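Local coordinates for Alpha/beta hydrolase fold protein (Sphaerobacter thermophilus, PDB 3R0V) that probably acts as a hydrolase of the alpha/beta hydrolase fold, on a substrate not yet known, and holds D-malate in its pocket in this crystal, at residues S9-P14 with G64-Y69; A40-R45 with D250-V255; S101-A106 with A200-I205; D149-F154 with A180-L185; V211-A216 with Y237-N242. One frame throughout, in Å; residues are numbered along the deposited sequence. Where two conformers were deposited one is given.

Contact 1 of 5, residues S9-P14 with G64-Y69; sequences SSDGTP and GDTPPY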
# COMPACT_ATOMS: atom_id res chain seq x y z
N SER A 9 9.31 14.77 8.00
CA SER A 9 7.87 14.83 8.12
C SER A 9 7.52 15.96 9.10
O SER A 9 8.41 16.50 9.77
CB SER A 9 7.35 13.48 8.63
OG SER A 9 5.95 13.40 8.49
N SER A 10 6.24 16.30 9.20
CA SER A 10 5.79 17.35 10.10
C SER A 10 6.31 17.15 11.53
O SER A 10 6.69 18.11 12.20
CB SER A 10 4.26 17.43 10.11
OG SER A 10 3.80 18.54 10.86
N ASP A 11 6.32 15.89 11.99
CA ASP A 11 6.77 15.60 13.36
C ASP A 11 8.28 15.46 13.49
O ASP A 11 8.78 15.10 14.56
CB ASP A 11 6.05 14.37 13.92
CG ASP A 11 6.53 13.04 13.31
OD1 ASP A 11 7.40 13.04 12.41
OD2 ASP A 11 5.99 12.00 13.73
N GLY A 12 9.00 15.76 12.43
CA GLY A 12 10.45 15.70 12.48
C GLY A 12 11.08 14.40 11.99
O GLY A 12 12.29 14.35 11.80
N THR A 13 10.27 13.36 11.77
CA THR A 13 10.79 12.07 11.34
C THR A 13 11.45 12.15 9.96
O THR A 13 10.84 12.62 9.01
CB THR A 13 9.68 11.03 11.23
OG1 THR A 13 8.97 10.99 12.47
CG2 THR A 13 10.24 9.65 10.94
N PRO A 14 12.71 11.69 9.85
CA PRO A 14 13.32 11.66 8.52
C PRO A 14 12.72 10.52 7.68
O PRO A 14 12.71 9.36 8.13
CB PRO A 14 14.79 11.38 8.81
CG PRO A 14 14.79 10.68 10.14
CD PRO A 14 13.64 11.28 10.91
N GLY A 64 13.29 7.01 9.71
CA GLY A 64 13.20 6.99 11.16
C GLY A 64 11.78 6.70 11.60
O GLY A 64 10.92 6.32 10.79
N ASP A 65 11.52 6.91 12.89
CA ASP A 65 10.17 6.75 13.42
C ASP A 65 10.07 7.61 14.67
O ASP A 65 11.04 7.73 15.43
CB ASP A 65 9.91 5.27 13.74
CG ASP A 65 8.43 4.92 13.80
OD1 ASP A 65 7.57 5.84 13.78
OD2 ASP A 65 8.11 3.71 13.87
N THR A 66 8.91 8.22 14.87
CA THR A 66 8.69 9.04 16.05
C THR A 66 7.38 8.63 16.72
O THR A 66 6.30 8.93 16.23
CB THR A 66 8.68 10.55 15.69
OG1 THR A 66 9.90 10.90 15.03
CG2 THR A 66 8.52 11.40 16.94
N PRO A 67 7.45 7.92 17.86
CA PRO A 67 6.21 7.55 18.54
C PRO A 67 5.53 8.79 19.15
O PRO A 67 6.19 9.79 19.39
CB PRO A 67 6.68 6.58 19.64
CG PRO A 67 8.08 6.20 19.28
CD PRO A 67 8.64 7.37 18.52
N PRO A 68 4.22 8.70 19.41
CA PRO A 68 3.39 7.51 19.18
C PRO A 68 2.90 7.42 17.74
O PRO A 68 2.73 8.44 17.05
CB PRO A 68 2.20 7.75 20.10
CG PRO A 68 2.06 9.25 20.12
CD PRO A 68 3.46 9.79 20.05
N TYR A 69 2.66 6.20 17.27
CA TYR A 69 2.13 6.03 15.94
C TYR A 69 0.75 6.66 15.84
O TYR A 69 -0.05 6.60 16.78
CB TYR A 69 2.05 4.55 15.55
CG TYR A 69 1.49 4.42 14.16
CD1 TYR A 69 2.31 4.58 13.05
CD2 TYR A 69 0.14 4.20 13.95
CE1 TYR A 69 1.80 4.51 11.77
CE2 TYR A 69 -0.39 4.13 12.69
CZ TYR A 69 0.44 4.28 11.61
OH TYR A 69 -0.11 4.22 10.36
O HOH W 1 5.01 11.38 16.14
O HOH W 2 10.88 13.48 15.30

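Contact 2 of 5, residues A40-R45 with D250-V255; sequences APLAER and DAIAPV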
# COMPACT_ATOMS: atom_id res chain seq x y z
N ALA A 40 10.97 -0.61 -6.68
CA ALA A 40 12.05 -0.38 -7.63
C ALA A 40 11.83 -1.01 -9.02
O ALA A 40 12.04 -0.34 -10.03
CB ALA A 40 13.41 -0.80 -7.05
N PRO A 41 11.43 -2.29 -9.08
CA PRO A 41 11.23 -2.84 -10.43
C PRO A 41 10.16 -2.08 -11.22
O PRO A 41 10.34 -1.83 -12.41
CB PRO A 41 10.81 -4.29 -10.16
CG PRO A 41 11.47 -4.62 -8.84
CD PRO A 41 11.40 -3.34 -8.04
N LEU A 42 9.07 -1.70 -10.57
CA LEU A 42 8.04 -0.91 -11.24
C LEU A 42 8.54 0.48 -11.60
O LEU A 42 8.31 0.97 -12.70
CB LEU A 42 6.80 -0.80 -10.36
CG LEU A 42 5.68 0.08 -10.93
CD1 LEU A 42 5.23 -0.38 -12.32
CD2 LEU A 42 4.51 0.12 -9.96
N ALA A 43 9.23 1.11 -10.65
CA ALA A 43 9.75 2.46 -10.86
C ALA A 43 10.62 2.49 -12.11
O ALA A 43 10.54 3.42 -12.90
CB ALA A 43 10.56 2.92 -9.65
N GLU A 44 11.43 1.46 -12.30
CA GLU A 44 12.33 1.42 -13.44
C GLU A 44 11.57 1.32 -14.76
O GLU A 44 11.98 1.89 -15.77
CB GLU A 44 13.34 0.28 -13.28
CG GLU A 44 14.29 0.13 -14.46
CD GLU A 44 15.38 -0.89 -14.22
OE1 GLU A 44 16.00 -1.34 -15.21
OE2 GLU A 44 15.62 -1.25 -13.04
N ARG A 45 10.45 0.60 -14.76
CA ARG A 45 9.59 0.56 -15.96
C ARG A 45 8.85 1.88 -16.22
O ARG A 45 8.54 2.18 -17.38
CB ARG A 45 8.59 -0.60 -15.91
CG ARG A 45 9.22 -1.98 -15.90
CD ARG A 45 10.17 -2.17 -17.06
NE ARG A 45 10.17 -3.57 -17.47
CZ ARG A 45 11.24 -4.24 -17.88
NH1 ARG A 45 12.43 -3.66 -17.95
NH2 ARG A 45 11.11 -5.51 -18.21
N ASP A 250 5.53 -5.41 -15.71
CA ASP A 250 5.00 -5.20 -17.06
C ASP A 250 3.51 -5.46 -17.18
O ASP A 250 2.89 -5.10 -18.19
CB ASP A 250 5.81 -6.00 -18.08
CG ASP A 250 7.19 -5.42 -18.32
OD1 ASP A 250 7.34 -4.17 -18.26
OD2 ASP A 250 8.14 -6.20 -18.55
N ALA A 251 2.92 -6.05 -16.14
CA ALA A 251 1.46 -6.20 -16.07
C ALA A 251 0.78 -4.91 -15.59
O ALA A 251 -0.40 -4.68 -15.87
CB ALA A 251 1.09 -7.35 -15.14
N ILE A 252 1.54 -4.09 -14.87
CA ILE A 252 1.02 -2.88 -14.23
C ILE A 252 1.41 -1.63 -15.01
O ILE A 252 0.59 -0.74 -15.22
CB ILE A 252 1.61 -2.70 -12.81
CG1 ILE A 252 1.16 -3.82 -11.87
CG2 ILE A 252 1.22 -1.33 -12.23
CD1 ILE A 252 1.82 -3.76 -10.50
N ALA A 253 2.67 -1.55 -15.42
CA ALA A 253 3.19 -0.29 -15.97
C ALA A 253 2.40 0.27 -17.15
O ALA A 253 2.10 1.45 -17.16
CB ALA A 253 4.67 -0.43 -16.32
N PRO A 254 2.07 -0.56 -18.16
CA PRO A 254 1.36 -0.02 -19.32
C PRO A 254 0.01 0.57 -18.94
O PRO A 254 -0.41 1.58 -19.51
CB PRO A 254 1.18 -1.24 -20.23
CG PRO A 254 2.27 -2.19 -19.80
CD PRO A 254 2.40 -1.99 -18.32
N VAL A 255 -0.67 -0.05 -17.97
CA VAL A 255 -1.96 0.44 -17.49
C VAL A 255 -1.79 1.79 -16.77
O VAL A 255 -2.59 2.72 -16.96
CB VAL A 255 -2.63 -0.58 -16.56
CG1 VAL A 255 -3.93 -0.04 -16.01
CG2 VAL A 255 -2.88 -1.90 -17.31

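Contact 3 of 5, residues S101-A106 with A200-I205; sequences SLLAAA and ARFASI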
# COMPACT_ATOMS: atom_id res chain seq x y z
N SER A 101 -3.16 5.81 0.73
CA SER A 101 -3.28 6.78 -0.36
C SER A 101 -4.70 7.33 -0.49
O SER A 101 -4.88 8.53 -0.73
CB SER A 101 -2.82 6.17 -1.69
OG SER A 101 -1.46 5.78 -1.61
N LEU A 102 -5.70 6.46 -0.34
CA LEU A 102 -7.09 6.89 -0.37
C LEU A 102 -7.41 7.81 0.80
O LEU A 102 -8.06 8.84 0.62
CB LEU A 102 -8.04 5.68 -0.40
CG LEU A 102 -8.04 4.87 -1.70
CD1 LEU A 102 -8.47 3.44 -1.47
CD2 LEU A 102 -8.95 5.55 -2.73
N LEU A 103 -6.95 7.46 2.00
CA LEU A 103 -7.11 8.34 3.15
C LEU A 103 -6.45 9.69 2.90
O LEU A 103 -7.02 10.73 3.23
CB LEU A 103 -6.54 7.69 4.41
CG LEU A 103 -7.27 6.44 4.90
CD1 LEU A 103 -6.44 5.82 6.01
CD2 LEU A 103 -8.64 6.82 5.40
N ALA A 104 -5.26 9.68 2.31
CA ALA A 104 -4.54 10.92 2.05
C ALA A 104 -5.30 11.78 1.04
O ALA A 104 -5.41 13.01 1.21
CB ALA A 104 -3.13 10.62 1.54
N ALA A 105 -5.84 11.15 0.01
CA ALA A 105 -6.63 11.86 -0.99
C ALA A 105 -7.87 12.48 -0.36
O ALA A 105 -8.20 13.63 -0.62
CB ALA A 105 -7.00 10.92 -2.13
N ALA A 106 -8.55 11.71 0.49
CA ALA A 106 -9.76 12.19 1.15
C ALA A 106 -9.44 13.32 2.12
O ALA A 106 -10.30 14.17 2.39
CB ALA A 106 -10.45 11.04 1.89
N ALA A 200 -18.36 7.48 3.01
CA ALA A 200 -18.64 8.91 2.98
C ALA A 200 -17.40 9.69 2.55
O ALA A 200 -17.48 10.57 1.69
CB ALA A 200 -19.11 9.39 4.34
N ARG A 201 -16.26 9.35 3.13
CA ARG A 201 -15.01 10.03 2.79
C ARG A 201 -14.54 9.75 1.37
O ARG A 201 -14.15 10.66 0.65
CB ARG A 201 -13.91 9.64 3.76
CG ARG A 201 -14.20 10.01 5.19
CD ARG A 201 -12.94 9.92 6.01
NE ARG A 201 -12.03 11.01 5.67
CZ ARG A 201 -10.71 10.94 5.81
NH1 ARG A 201 -10.15 9.83 6.28
NH2 ARG A 201 -9.95 11.99 5.49
N PHE A 202 -14.57 8.48 0.97
CA PHE A 202 -14.06 8.14 -0.34
C PHE A 202 -14.97 8.64 -1.46
O PHE A 202 -14.49 8.96 -2.55
CB PHE A 202 -13.78 6.63 -0.46
CG PHE A 202 -12.64 6.13 0.43
CD1 PHE A 202 -11.87 7.02 1.18
CD2 PHE A 202 -12.33 4.78 0.47
CE1 PHE A 202 -10.83 6.54 1.99
CE2 PHE A 202 -11.30 4.31 1.26
CZ PHE A 202 -10.55 5.18 2.01
N ALA A 203 -16.27 8.74 -1.20
CA ALA A 203 -17.17 9.31 -2.20
C ALA A 203 -16.85 10.79 -2.48
O ALA A 203 -17.27 11.32 -3.50
CB ALA A 203 -18.61 9.15 -1.76
N SER A 204 -16.09 11.41 -1.58
CA SER A 204 -15.74 12.83 -1.70
C SER A 204 -14.46 13.05 -2.51
O SER A 204 -14.07 14.20 -2.78
CB SER A 204 -15.59 13.46 -0.31
OG SER A 204 -14.34 13.16 0.28
N ILE A 205 -13.80 11.96 -2.89
CA ILE A 205 -12.61 12.05 -3.71
C ILE A 205 -13.06 12.36 -5.14
O ILE A 205 -13.80 11.59 -5.75
CB ILE A 205 -11.80 10.75 -3.69
CG1 ILE A 205 -11.24 10.49 -2.28
CG2 ILE A 205 -10.67 10.80 -4.71
CD1 ILE A 205 -10.72 9.07 -2.08
O HOH W 3 -12.92 13.53 4.10
O HOH W 4 -12.49 15.11 0.35

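Contact 4 of 5, residues D149-F154 with A180-L185; sequences DAVTYF and AVAHTL. With MLT (D-malate), chain F.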
# COMPACT_ATOMS: atom_id res chain seq x y z
N ASP A 149 6.75 -15.43 12.84
CA ASP A 149 5.41 -15.87 13.19
C ASP A 149 4.40 -14.72 13.07
O ASP A 149 3.25 -14.96 12.71
CB ASP A 149 5.37 -16.49 14.58
CG ASP A 149 6.14 -17.80 14.67
OD1 ASP A 149 6.56 -18.32 13.62
OD2 ASP A 149 6.30 -18.31 15.80
N ALA A 150 4.84 -13.50 13.37
CA ALA A 150 3.98 -12.33 13.18
C ALA A 150 3.62 -12.13 11.70
O ALA A 150 2.47 -11.87 11.37
CB ALA A 150 4.64 -11.07 13.74
N VAL A 151 4.60 -12.28 10.82
CA VAL A 151 4.32 -12.19 9.39
C VAL A 151 3.36 -13.30 8.95
O VAL A 151 2.41 -13.04 8.22
CB VAL A 151 5.61 -12.27 8.55
CG1 VAL A 151 5.28 -12.25 7.06
CG2 VAL A 151 6.54 -11.11 8.91
N THR A 152 3.61 -14.53 9.39
CA THR A 152 2.74 -15.65 9.05
C THR A 152 1.31 -15.40 9.52
O THR A 152 0.35 -15.68 8.80
CB THR A 152 3.28 -16.93 9.69
OG1 THR A 152 4.58 -17.19 9.15
CG2 THR A 152 2.36 -18.11 9.38
N TYR A 153 1.18 -14.85 10.72
CA TYR A 153 -0.12 -14.56 11.31
C TYR A 153 -0.83 -13.47 10.51
O TYR A 153 -2.00 -13.60 10.17
CB TYR A 153 0.03 -14.16 12.78
CG TYR A 153 -1.27 -13.94 13.51
CD1 TYR A 153 -2.11 -15.00 13.81
CD2 TYR A 153 -1.64 -12.67 13.92
CE1 TYR A 153 -3.31 -14.79 14.50
CE2 TYR A 153 -2.82 -12.45 14.60
CZ TYR A 153 -3.65 -13.51 14.88
OH TYR A 153 -4.83 -13.31 15.56
N PHE A 154 -0.12 -12.39 10.21
CA PHE A 154 -0.68 -11.34 9.35
C PHE A 154 -1.19 -11.93 8.03
O PHE A 154 -2.32 -11.67 7.60
CB PHE A 154 0.36 -10.26 9.07
CG PHE A 154 0.03 -9.42 7.85
CD1 PHE A 154 -0.98 -8.48 7.89
CD2 PHE A 154 0.73 -9.59 6.67
CE1 PHE A 154 -1.28 -7.73 6.76
CE2 PHE A 154 0.44 -8.84 5.55
CZ PHE A 154 -0.56 -7.92 5.60
N ALA A 180 12.23 -8.20 9.13
CA ALA A 180 12.92 -7.01 9.63
C ALA A 180 11.97 -5.85 9.92
O ALA A 180 12.22 -5.04 10.81
CB ALA A 180 14.02 -6.58 8.66
N VAL A 181 10.87 -5.76 9.17
CA VAL A 181 9.92 -4.67 9.37
C VAL A 181 8.59 -5.14 9.96
O VAL A 181 7.60 -4.42 9.92
CB VAL A 181 9.68 -3.84 8.08
CG1 VAL A 181 10.97 -3.14 7.66
CG2 VAL A 181 9.16 -4.71 6.97
N ALA A 182 8.58 -6.34 10.55
CA ALA A 182 7.35 -6.87 11.13
C ALA A 182 6.77 -5.98 12.24
O ALA A 182 5.56 -5.99 12.49
CB ALA A 182 7.56 -8.29 11.63
N HIS A 183 7.62 -5.21 12.92
CA HIS A 183 7.13 -4.33 13.98
C HIS A 183 6.16 -3.26 13.43
O HIS A 183 5.46 -2.61 14.21
CB HIS A 183 8.30 -3.63 14.69
CG HIS A 183 9.15 -2.84 13.77
ND1 HIS A 183 10.07 -3.42 12.92
CD2 HIS A 183 9.23 -1.50 13.54
CE1 HIS A 183 10.67 -2.49 12.21
NE2 HIS A 183 10.18 -1.31 12.56
N THR A 184 6.13 -3.06 12.10
CA THR A 184 5.19 -2.09 11.51
C THR A 184 3.82 -2.69 11.14
O THR A 184 2.94 -1.97 10.68
CB THR A 184 5.77 -1.37 10.27
OG1 THR A 184 6.00 -2.29 9.20
CG2 THR A 184 7.09 -0.66 10.62
N LEU A 185 3.64 -3.99 11.33
CA LEU A 185 2.35 -4.59 11.02
C LEU A 185 1.18 -3.92 11.76
O LEU A 185 0.10 -3.76 11.18
CB LEU A 185 2.36 -6.10 11.26
CG LEU A 185 3.12 -6.92 10.20
CD1 LEU A 185 3.43 -8.33 10.70
CD2 LEU A 185 2.38 -6.95 8.87
C1 MLT F . -1.34 -5.56 2.47
O1 MLT F . -0.64 -4.51 2.33
O2 MLT F . -2.55 -5.50 2.71
C2 MLT F . -0.66 -6.89 2.31
O3 MLT F . 0.63 -6.70 1.75
C3 MLT F . -1.49 -7.83 1.46
C4 MLT F . -0.65 -9.00 0.99
O4 MLT F . 0.59 -9.01 1.14
O5 MLT F . -1.19 -9.97 0.43

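Contact 5 of 5, residues V211-A216 with Y237-N242; sequences VMDGGA and YVTLEN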
# COMPACT_ATOMS: atom_id res chain seq x y z
N VAL A 211 -8.79 1.75 -10.03
CA VAL A 211 -8.76 0.68 -9.05
C VAL A 211 -8.44 -0.61 -9.78
O VAL A 211 -9.13 -0.96 -10.73
CB VAL A 211 -10.12 0.53 -8.35
CG1 VAL A 211 -10.02 -0.55 -7.27
CG2 VAL A 211 -10.57 1.84 -7.75
N MSE A 212 -7.39 -1.29 -9.36
CA MSE A 212 -6.93 -2.49 -10.07
C MSE A 212 -6.94 -3.70 -9.17
O MSE A 212 -6.67 -3.60 -7.98
CB MSE A 212 -5.50 -2.31 -10.58
CG MSE A 212 -5.37 -1.49 -11.85
SE MSE A 212 -3.51 -0.94 -12.11
CE MSE A 212 -3.53 0.24 -10.66
N ASP A 213 -7.25 -4.85 -9.77
CA ASP A 213 -6.97 -6.12 -9.13
C ASP A 213 -6.28 -7.02 -10.14
O ASP A 213 -6.06 -6.62 -11.29
CB ASP A 213 -8.22 -6.76 -8.50
CG ASP A 213 -9.33 -7.04 -9.49
OD1 ASP A 213 -9.13 -6.88 -10.71
OD2 ASP A 213 -10.44 -7.42 -9.04
N GLY A 214 -5.89 -8.21 -9.70
CA GLY A 214 -5.09 -9.10 -10.51
C GLY A 214 -5.85 -10.37 -10.84
O GLY A 214 -6.91 -10.66 -10.27
N GLY A 215 -5.30 -11.14 -11.77
CA GLY A 215 -5.95 -12.36 -12.22
C GLY A 215 -6.07 -13.46 -11.18
O GLY A 215 -6.85 -14.40 -11.39
N ALA A 216 -5.30 -13.39 -10.10
CA ALA A 216 -5.36 -14.37 -9.02
C ALA A 216 -6.02 -13.82 -7.76
O ALA A 216 -5.99 -14.46 -6.71
CB ALA A 216 -3.95 -14.89 -8.68
N TYR A 237 -12.33 0.54 -13.05
CA TYR A 237 -11.94 -0.73 -12.45
C TYR A 237 -11.30 -1.61 -13.51
O TYR A 237 -11.94 -1.97 -14.50
CB TYR A 237 -13.20 -1.39 -11.86
CG TYR A 237 -13.06 -2.83 -11.40
CD1 TYR A 237 -11.85 -3.33 -10.91
CD2 TYR A 237 -14.15 -3.69 -11.46
CE1 TYR A 237 -11.75 -4.65 -10.49
CE2 TYR A 237 -14.06 -4.99 -11.05
CZ TYR A 237 -12.86 -5.48 -10.56
OH TYR A 237 -12.78 -6.79 -10.15
N VAL A 238 -10.03 -1.95 -13.32
CA VAL A 238 -9.29 -2.77 -14.27
C VAL A 238 -8.81 -4.05 -13.60
O VAL A 238 -8.27 -4.02 -12.49
CB VAL A 238 -8.06 -2.02 -14.84
CG1 VAL A 238 -7.22 -2.92 -15.75
CG2 VAL A 238 -8.49 -0.78 -15.59
N THR A 239 -9.00 -5.18 -14.28
CA THR A 239 -8.39 -6.43 -13.84
C THR A 239 -7.17 -6.69 -14.71
O THR A 239 -7.27 -6.76 -15.94
CB THR A 239 -9.36 -7.63 -13.96
OG1 THR A 239 -10.51 -7.38 -13.15
CG2 THR A 239 -8.68 -8.91 -13.51
N LEU A 240 -6.01 -6.81 -14.08
CA LEU A 240 -4.76 -6.99 -14.82
C LEU A 240 -4.65 -8.36 -15.45
O LEU A 240 -5.38 -9.28 -15.08
CB LEU A 240 -3.57 -6.73 -13.91
CG LEU A 240 -3.53 -5.35 -13.26
CD1 LEU A 240 -2.28 -5.29 -12.38
CD2 LEU A 240 -3.53 -4.24 -14.29
N GLU A 241 -3.72 -8.48 -16.40
CA GLU A 241 -3.53 -9.71 -17.17
C GLU A 241 -2.32 -10.51 -16.70
O GLU A 241 -1.67 -11.18 -17.50
CB GLU A 241 -3.33 -9.37 -18.65
CG GLU A 241 -4.50 -8.69 -19.34
CD GLU A 241 -4.14 -8.24 -20.76
OE1 GLU A 241 -3.67 -9.10 -21.55
OE2 GLU A 241 -4.30 -7.04 -21.08
N ASN A 242 -1.98 -10.45 -15.41
CA ASN A 242 -0.91 -11.30 -14.92
C ASN A 242 -1.26 -12.76 -15.15
O ASN A 242 -2.41 -13.18 -14.97
CB ASN A 242 -0.62 -11.04 -13.44
CG ASN A 242 -1.86 -11.06 -12.58
OD1 ASN A 242 -2.80 -10.29 -12.82
ND2 ASN A 242 -1.88 -11.93 -11.57
O HOH W 5 -11.22 -9.23 -11.22
O HOH W 6 -3.21 -11.68 -8.98

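Contact 1 of 5, residues S9-P14 with G64-Y69
Gly64 opens the second segment by giving its N-H to the carbonyl O of Pro14, a bond of 2.9 Å between Gly64 N and Pro14 O that is close to straight at 166°. Two surface loops meet here: the turn of the hairpin formed by strands 6-8 and 14-16, with a type I turn from Ser9 to Gly12 and an Asx turn at Asp11, and the loop that leads into helix 71-84 of the alpha/beta hydrolase fold. Thr13 CG2 packs against the Gly64 carbonyl, 3.4 Å from Gly64 C. Asp65 starts its side chain away from the hairpin, and its OD2 is hydrogen-bonded to Tyr187 OH. Thr66 then turns back toward the hairpin, and its OG1 comes within 2.7 Å of Thr13 OG1 as the two side chains slide past each other in opposite directions. Its carbonyl O joins the contact through water 1, which donates both to it and to Asp11 OD2; water 2 donates to Asp11 O and is also hydrogen-bonded to Thr66 OG1. Asp11 OD2 is also paired with Arg58 in a salt bridge. With CG set between its own backbone N and carbonyl carbon (chi1 73°), Asp11 folds its carboxylate back over the turn. There Asp11 OD1 accepts twice from one face of the carboxylate plane, on the syn side from Thr13 OG1 at 2.6 Å and on the anti side from Thr13 N at 3.0 Å.

Contact 2 of 5, residues A40-R45 with D250-V255
Asp250 OD1 receives the N-H of Arg45 NE at 3.0 Å, and the other carboxylate oxygen, Asp250 OD2, takes a second bond from Arg45 NH2 at 3.1 Å. The arginine thus grips side-on, one nitrogen to each oxygen, both met on the syn side, with guanidinium and carboxylate planes only 12° apart. OD2 lies in the guanidinium plane, whereas OD1 is tilted somewhat out of it. The arginine chain gets there by bending at chi2 (-54°) and again at chi3, which folds it across toward the aspartate. Beside the salt bridge the packing is apolar. Arg45 CB sits 3.9 Å from Ala253 CB, and one branch of Leu42, CD1, touches both Ala253 CB (4.0 Å) and Ile252 CG2 (4.1 Å). The axes of segments 40-45 and 250-255 approach to 9.5 Å and cross at -41°; they belong to helix 40-46 and the C-terminal helix 249-260 of the alpha/beta hydrolase fold. Pro249 adds to the same seam by touching Pro41 and Arg45, while Ile252 continues inward to Leu240 and Val247. Two bonds fix the rotation of both charged groups, and the exposed setting of the pair suggests that solvent shares in stabilising the charges while the buried contact rests on Leu42, Ile252 and Ala253.

Contact 3 of 5, residues S101-A106 with A200-I205
The Phe202 ring carries Leu102 CB over one face, 3.5 Å above the plane and offset toward the rim, in a CH-pi contact; Ala106 CB stands at its edge. The Arg201 guanidinium is also covered on one face, by Ala106 CB 3.6 Å above its plane, and water 3 lies in that plane at its edge. This water accepts from Arg201 NE and donates to Ala106 O, so the group is tied to the end of helix 96-106, where NH2 bonds Ser107 as well. A bend at chi3 (72°) turns the guanidinium over the alanine, and Arg201 NH1 comes to 3.5 Å from Leu103 CD2. Ile205 completes the apolar side: its CD1 meets Leu102 CD2 at 4.0 Å and Ala105 CB at 4.2 Å. The type I turn from Phe202 to Ile205 is closed by Ile205 N bonding to Phe202 O. Phe202 reaches on to Leu228 of helix 219-231, and Leu102 to Leu114 of strand 111-117. Helix 96-106 begins within a GxSxG pattern (Gly93, Ser95, Gly97), consistent with the nucleophile elbow of alpha/beta hydrolases; Ser96, beside the central Ser95, binds malate.

Contact 4 of 5, residues D149-F154 with A180-L185
Phe154 leaves its helix with CG anti to the backbone N (chi1 160°), which carries the ring past Leu185 and on into the D-malate pocket. Its CB touches both methyl groups of that leucine, CD2 at 3.9 Å and CD1 at 4.0 Å. At CG the contact tightens to 3.6 Å from Leu185 CD2, and CD1 and CD2 of the ring each lie 3.8 Å from the same methyl. Leu185 CD2 therefore sits over one face of the phenyl ring, offset toward the rim, as a CH-pi contact with 3.8 Å from carbon to ring centroid. Further out, CZ reaches the ligand, 3.4 Å from MLT C2, and the malate meets the ring at its edge, not over its face. The malate itself is hydrogen-bonded to the backbone N of Ala32 and of Ser96, while the edge of the Phe154 ring adds an apolar contact. The other branch of Leu185, CD1, packs against the helix backbone at Ala150 O (3.7 Å). One turn back from the phenylalanine, Val151 CG2 meets Ala182 CB at 4.0 Å. Helix 147-158 thus lies against the 3-10 turn that leads into helix 185-192. Helix 134-143 packs on it through Leu142 and Tyr134, Trp175 of helix 175-180 touches Val151, and Leu33 of a loop touches both Val151 and Leu185.

Contact 5 of 5, residues V211-A216 with Y237-N242
Strands 211-213 and 237-239 run parallel, the axes of these short segments approaching to 4.8 Å and 20° off in direction, paired Val211 with Tyr237, Met212 with Val238 and Asp213 with Thr239, and joined by bonds from Val238 N to Val211 O, Asp213 N to Val238 O and Leu240 N to Asp213 O. With CG of Tyr237 anti to the backbone N, the ring extends along the sheet and Tyr237 OH donates to Asp213 OD2 at 2.7 Å, on the syn side; the ring and carboxylate planes are 66° apart. Asp213 OD1 lies 2.8 Å from Thr239 OG1. Water 5 donates to Asp213 OD2 and to Thr239 OG1, so Asp213 OD2 takes bonds from both Tyr237 OH and water 5. On the other face of the sheet Met212, present as selenomethionine, runs beside Val238, its CG 4.1 Å from Val238 CB, and its selenium touches Leu240 CD2. Past the strands, Asn242 OD1 accepts from Gly215 N at 2.8 Å in a nearly straight bond (176°), while ND2 bonds Thr244 O and shares water 6 with Ala216 N. With helix 219-231 connecting them, the strands form a beta-alpha-beta unit at the 235-239 edge of the central sheet of the alpha/beta hydrolase fold.

Contacts 2 and 5 touch: Leu240 packs against Ile252 and Val255, and Met212 against Val255, so helix 249-260 packs on the sheet face that carries Met212, close to the outermost strand 235-239. Their centres are 14 Å apart. Contact 3 lies 21 Å from contact 5, centre to centre, and the loop after helix 199-202 leads into strand 209-213. Along the chain contacts 3, 4 and 5 are all enclosed by contact 2, whereas contact 1 alternates with it. Contacts 2, 3 and 5 hold core helices and strands together; contact 4, across the chain's centre from contact 3, packs the helix that brings Phe154 to the malate; contact 1 ties surface loops, 34 Å from contact 5.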